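PDB 6JCC: computational designed protein based on evolution from Synthetic construct, which has no established function of its own, being a computationally designed helical protein that probably adopts the fold of a caspase recruitment domain. Local coordinates for residues Asp76-His81 against Ala85-Leu90; Glu18-Leu23 against Glu53-Lys58. All coordinates share one frame; numbering follows the deposited sequence.

Contact 1 (Asp76-His81 against Ala85-Leu90)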
loop_
_atom_site.group_PDB
_atom_site.type_symbol
_atom_site.label_atom_id
_atom_site.label_comp_id
_atom_site.label_asym_id
_atom_site.label_seq_id
_atom_site.Cartn_x
_atom_site.Cartn_y
_atom_site.Cartn_z
ATOM N N ASP A 76 -6.356 8.536 -1.974
ATOM C CA ASP A 76 -7.342 9.420 -1.332
ATOM C C ASP A 76 -7.435 9.170 0.175
ATOM O O ASP A 76 -7.544 10.111 0.959
ATOM C CB ASP A 76 -8.734 9.240 -1.957
ATOM C CG ASP A 76 -8.825 9.758 -3.388
ATOM O OD1 ASP A 76 -7.882 10.404 -3.879
ATOM O OD2 ASP A 76 -9.862 9.511 -4.027
ATOM N N ALA A 77 -7.388 7.902 0.572
ATOM C CA ALA A 77 -7.464 7.534 1.986
ATOM C C ALA A 77 -6.263 8.036 2.786
ATOM O O ALA A 77 -6.428 8.499 3.916
ATOM C CB ALA A 77 -7.609 6.032 2.134
ATOM N N LEU A 78 -5.064 7.941 2.207
ATOM C CA LEU A 78 -3.864 8.523 2.829
ATOM C C LEU A 78 -4.039 10.017 3.076
ATOM O O LEU A 78 -3.723 10.510 4.160
ATOM C CB LEU A 78 -2.614 8.290 1.973
ATOM C CG LEU A 78 -1.948 6.929 2.152
ATOM C CD1 LEU A 78 -1.023 6.640 0.980
ATOM C CD2 LEU A 78 -1.182 6.860 3.469
ATOM N N ARG A 79 -4.554 10.726 2.073
ATOM C CA ARG A 79 -4.818 12.164 2.197
ATOM C C ARG A 79 -5.875 12.443 3.257
ATOM O O ARG A 79 -5.707 13.340 4.079
ATOM C CB ARG A 79 -5.266 12.758 0.864
ATOM C CG ARG A 79 -4.195 12.725 -0.207
ATOM C CD ARG A 79 -4.639 13.468 -1.453
ATOM N NE ARG A 79 -3.864 13.056 -2.622
ATOM C CZ ARG A 79 -2.600 13.400 -2.872
ATOM N NH1 ARG A 79 -1.912 14.181 -2.036
ATOM N NH2 ARG A 79 -2.008 12.951 -3.976
ATOM N N ALA A 80 -6.949 11.655 3.248
ATOM C CA ALA A 80 -8.030 11.806 4.225
ATOM C C ALA A 80 -7.596 11.578 5.681
ATOM O O ALA A 80 -8.190 12.153 6.590
ATOM C CB ALA A 80 -9.189 10.890 3.869
ATOM N N HIS A 81 -6.568 10.753 5.892
ATOM C CA HIS A 81 -6.003 10.502 7.229
ATOM C C HIS A 81 -4.897 11.477 7.645
ATOM O O HIS A 81 -4.407 11.402 8.775
ATOM C CB HIS A 81 -5.491 9.061 7.328
ATOM C CG HIS A 81 -6.584 8.047 7.426
ATOM N ND1 HIS A 81 -7.268 7.581 6.325
ATOM C CD2 HIS A 81 -7.123 7.419 8.496
ATOM C CE1 HIS A 81 -8.173 6.701 6.711
ATOM N NE2 HIS A 81 -8.108 6.587 8.025
ATOM N N ALA A 85 2.075 14.055 1.744
ATOM C CA ALA A 85 3.389 13.717 1.181
ATOM C C ALA A 85 3.517 12.228 0.856
ATOM O O ALA A 85 4.005 11.870 -0.218
ATOM C CB ALA A 85 4.504 14.155 2.119
ATOM N N LEU A 86 3.078 11.365 1.768
ATOM C CA LEU A 86 3.083 9.920 1.504
ATOM C C LEU A 86 2.136 9.527 0.371
ATOM O O LEU A 86 2.454 8.633 -0.412
ATOM C CB LEU A 86 2.752 9.120 2.765
ATOM C CG LEU A 86 3.775 9.213 3.898
ATOM C CD1 LEU A 86 3.271 8.450 5.111
ATOM C CD2 LEU A 86 5.136 8.689 3.480
ATOM N N ALA A 87 0.987 10.197 0.282
ATOM C CA ALA A 87 0.059 9.988 -0.836
ATOM C C ALA A 87 0.703 10.350 -2.180
ATOM O O ALA A 87 0.573 9.606 -3.161
ATOM C CB ALA A 87 -1.221 10.780 -0.625
ATOM N N ASP A 88 1.414 11.476 -2.204
ATOM C CA ASP A 88 2.118 11.917 -3.411
ATOM C C ASP A 88 3.251 10.977 -3.795
ATOM O O ASP A 88 3.415 10.664 -4.971
ATOM C CB ASP A 88 2.679 13.330 -3.237
ATOM C CG ASP A 88 1.601 14.383 -3.146
ATOM O OD1 ASP A 88 0.484 14.174 -3.649
ATOM O OD2 ASP A 88 1.888 15.442 -2.569
ATOM N N LYS A 89 4.035 10.553 -2.809
ATOM C CA LYS A 89 5.137 9.610 -3.040
ATOM C C LYS A 89 4.626 8.255 -3.518
ATOM O O LYS A 89 5.197 7.664 -4.435
ATOM C CB LYS A 89 5.983 9.426 -1.778
ATOM C CG LYS A 89 6.871 10.614 -1.456
ATOM C CD LYS A 89 7.492 10.481 -0.075
ATOM C CE LYS A 89 8.478 11.602 0.217
ATOM N NZ LYS A 89 7.861 12.957 0.171
ATOM N N LEU A 90 3.552 7.768 -2.903
ATOM C CA LEU A 90 2.976 6.487 -3.299
ATOM C C LEU A 90 2.442 6.517 -4.728
ATOM O O LEU A 90 2.717 5.607 -5.508
ATOM C CB LEU A 90 1.870 6.058 -2.340
ATOM C CG LEU A 90 1.299 4.660 -2.581
ATOM C CD1 LEU A 90 2.351 3.564 -2.480
ATOM C CD2 LEU A 90 0.212 4.421 -1.569
#
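Leu78 and Ala87 set the apolar part of this contact, where helix 68-80 and helix 84-93 run antiparallel, the axes of their short segments 8.4 Å apart at 164°. Leu78 CB rests 3.9 Å from Ala87 CB, and the small methyl lets the two backbones come close at this level. Farther out, the Leu78 CD1 methyl reaches Leu90 CD2 at 3.6 Å, the two side chains crossing at about a right angle. With CG of Leu90 anti to the backbone N, its chi2 of 59° turns the CD2 methyl toward Leu78.

The polar part is a salt bridge beside this apolar patch. Arg79, its chain extended from CG to NE, reaches across toward helix 84-93, and its guanidinium meets Asp88 end-on: NH1 at 2.9 Å and NH2 at 2.8 Å both donate to the single oxygen OD1 of Asp88. Both N-H bonds are bent, as expected when two nitrogens share one oxygen. That oxygen lies in the guanidinium plane, yet NH1 approaches it from above the carboxylate plane while NH2 comes nearly along the C-O direction, the two flat groups being turned 50° apart. Ala87 CB sits over the centre of one guanidinium face, 3.7 Å from CZ of Arg79, and Arg79 CG also touches that methyl. A further hydrogen bond from NH1 to Gln84 OE1 helps fix the rotation of the group.

Ala87 thus serves both chemistries, with Ile19 and Ile28 continuing the apolar side around Leu78. Two antiparallel helices joined by a short turn form a helical hairpin, an element of the antiparallel helical bundle of the death fold, to which caspase recruitment domains belong.

Contact 2 (Glu18-Leu23 against Glu53-Lys58)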
loop_
_atom_site.group_PDB
_atom_site.type_symbol
_atom_site.label_atom_id
_atom_site.label_comp_id
_atom_site.label_asym_id
_atom_site.label_seq_id
_atom_site.Cartn_x
_atom_site.Cartn_y
_atom_site.Cartn_z
ATOM N N GLU A 18 7.038 3.167 5.472
ATOM C CA GLU A 18 6.820 4.453 6.135
ATOM C C GLU A 18 5.347 4.678 6.481
ATOM O O GLU A 18 5.035 5.165 7.566
ATOM C CB GLU A 18 7.364 5.601 5.279
ATOM C CG GLU A 18 7.273 6.971 5.934
ATOM C CD GLU A 18 8.008 8.057 5.164
ATOM O OE1 GLU A 18 8.514 7.786 4.054
ATOM O OE2 GLU A 18 8.063 9.195 5.669
ATOM N N ILE A 19 4.451 4.327 5.559
ATOM C CA ILE A 19 3.006 4.377 5.827
ATOM C C ILE A 19 2.679 3.504 7.037
ATOM O O ILE A 19 2.032 3.964 7.979
ATOM C CB ILE A 19 2.171 3.929 4.597
ATOM C CG1 ILE A 19 2.254 4.980 3.486
ATOM C CG2 ILE A 19 0.702 3.716 4.965
ATOM C CD1 ILE A 19 1.910 4.446 2.111
ATOM N N ILE A 20 3.147 2.257 6.999
ATOM C CA ILE A 20 2.922 1.277 8.073
ATOM C C ILE A 20 3.438 1.775 9.432
ATOM O O ILE A 20 2.788 1.563 10.454
ATOM C CB ILE A 20 3.553 -0.091 7.706
ATOM C CG1 ILE A 20 2.754 -0.747 6.571
ATOM C CG2 ILE A 20 3.602 -1.039 8.903
ATOM C CD1 ILE A 20 3.520 -1.802 5.803
ATOM N N ALA A 21 4.590 2.442 9.434
ATOM C CA ALA A 21 5.156 3.011 10.665
ATOM C C ALA A 21 4.250 4.058 11.323
ATOM O O ALA A 21 4.247 4.193 12.547
ATOM C CB ALA A 21 6.526 3.613 10.388
ATOM N N ASN A 22 3.489 4.778 10.503
ATOM C CA ASN A 22 2.619 5.855 10.969
ATOM C C ASN A 22 1.152 5.497 11.153
ATOM O O ASN A 22 0.480 6.092 11.984
ATOM C CB ASN A 22 2.685 7.020 9.983
ATOM C CG ASN A 22 4.031 7.719 9.992
ATOM O OD1 ASN A 22 4.412 8.327 10.987
ATOM N ND2 ASN A 22 4.749 7.648 8.884
ATOM N N LEU A 23 0.663 4.541 10.374
ATOM C CA LEU A 23 -0.769 4.317 10.207
ATOM C C LEU A 23 -1.035 2.846 9.918
ATOM O O LEU A 23 -0.324 2.230 9.122
ATOM C CB LEU A 23 -1.263 5.177 9.035
ATOM C CG LEU A 23 -2.723 5.124 8.578
ATOM C CD1 LEU A 23 -3.656 5.660 9.649
ATOM C CD2 LEU A 23 -2.890 5.919 7.291
ATOM N N GLU A 53 9.216 -2.954 7.368
ATOM C CA GLU A 53 9.887 -3.400 6.145
ATOM C C GLU A 53 9.454 -4.789 5.697
ATOM O O GLU A 53 9.251 -5.027 4.512
ATOM C CB GLU A 53 11.406 -3.375 6.314
ATOM C CG GLU A 53 11.992 -1.973 6.371
ATOM C CD GLU A 53 11.977 -1.336 7.754
ATOM O OE1 GLU A 53 12.406 -0.167 7.852
ATOM O OE2 GLU A 53 11.541 -1.975 8.740
ATOM N N GLU A 54 9.290 -5.696 6.652
ATOM C CA GLU A 54 8.915 -7.074 6.339
ATOM C C GLU A 54 7.447 -7.102 5.936
ATOM O O GLU A 54 7.054 -7.852 5.051
ATOM C CB GLU A 54 9.134 -8.022 7.519
ATOM C CG GLU A 54 10.378 -7.784 8.362
ATOM C CD GLU A 54 10.308 -8.485 9.702
ATOM O OE1 GLU A 54 10.107 -7.803 10.716
ATOM O OE2 GLU A 54 10.430 -9.720 9.735
ATOM N N GLN A 55 6.648 -6.279 6.606
ATOM C CA GLN A 55 5.241 -6.093 6.252
ATOM C C GLN A 55 5.092 -5.571 4.824
ATOM O O GLN A 55 4.248 -6.055 4.072
ATOM C CB GLN A 55 4.559 -5.112 7.206
ATOM C CG GLN A 55 4.433 -5.587 8.640
ATOM C CD GLN A 55 3.754 -4.561 9.520
ATOM O OE1 GLN A 55 2.666 -4.091 9.197
ATOM N NE2 GLN A 55 4.390 -4.198 10.631
ATOM N N ALA A 56 5.915 -4.583 4.469
ATOM C CA ALA A 56 5.907 -3.999 3.122
ATOM C C ALA A 56 6.193 -5.029 2.031
ATOM O O ALA A 56 5.573 -4.995 0.970
ATOM C CB ALA A 56 6.900 -2.849 3.029
ATOM N N LYS A 57 7.124 -5.939 2.303
ATOM C CA LYS A 57 7.482 -6.992 1.355
ATOM C C LYS A 57 6.324 -7.964 1.086
ATOM O O LYS A 57 6.199 -8.480 -0.016
ATOM C CB LYS A 57 8.722 -7.756 1.834
ATOM C CG LYS A 57 9.168 -8.908 0.936
ATOM C CD LYS A 57 9.453 -8.500 -0.509
ATOM C CE LYS A 57 10.668 -7.594 -0.659
ATOM N NZ LYS A 57 11.945 -8.307 -0.391
ATOM N N LYS A 58 5.497 -8.215 2.093
ATOM C CA LYS A 58 4.306 -9.046 1.922
ATOM C C LYS A 58 3.180 -8.213 1.302
ATOM O O LYS A 58 2.477 -8.679 0.410
ATOM C CB LYS A 58 3.850 -9.633 3.262
ATOM C CG LYS A 58 4.906 -10.433 4.018
ATOM C CD LYS A 58 5.169 -11.795 3.398
ATOM C CE LYS A 58 6.249 -12.547 4.165
ATOM N NZ LYS A 58 6.105 -14.025 4.061
#
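The carbonyl oxygen of Ile19, one residue before the Ile20 that meets Gln55 and Ala56, accepts two backbone bonds, from Leu23 N at 2.8 Å and from Asn22 N at 3.0 Å. These two bonds to one oxygen fall at the last turn of helix 6-22, and Leu23 then leaves helical backbone angles.

Across to helix 52-63 the contact is made by Ile20 through van der Waals touch. Its two branches divide the work. The CG2 methyl of Ile20, anti to the backbone N, lies obliquely over one face of the Gln55 amide, toward its oxygen side, 3.2 Å from Gln55 OE1, with CD and NE2 farther off. The CD1 methyl of Ile20, on the other branch, packs 3.7 Å from Gln55 CB and also approaches Ala56. Gln55 runs extended beyond CG (chi2 180°), which carries the amide out past Ile20, the two side chains crossing at a slant, and NE2 donates to Lys50 O, a bond that helps hold the buried amide in place.

Around this patch, Pro25 touches Ile20 and Leu47 of helix 40-47 touches Gln55, while Leu16, an earlier residue of helix 6-22, reaches Ala56; helix 52-63 is therefore flanked by both of these helices.

Both contacts are largely buried, but they differ in chemistry. Contact 1 joins two helices consecutive in the chain and pairs leucine packing with a salt bridge at its more exposed edge; contact 2 brings together helices distant in sequence, and an isoleucine against an amide does the work without any charge pairing. They hold different pairs of helices, yet helix 6-22 links them: Glu18 and Ile19 turn to the hairpin of contact 1, where Ile19 CD1 lies 3.8 Å from Leu78 CD1, while the next residue, Ile20, serves contact 2. One helix thus packs against neighbours through successive residues, the principle by which a small helical bundle shares its core.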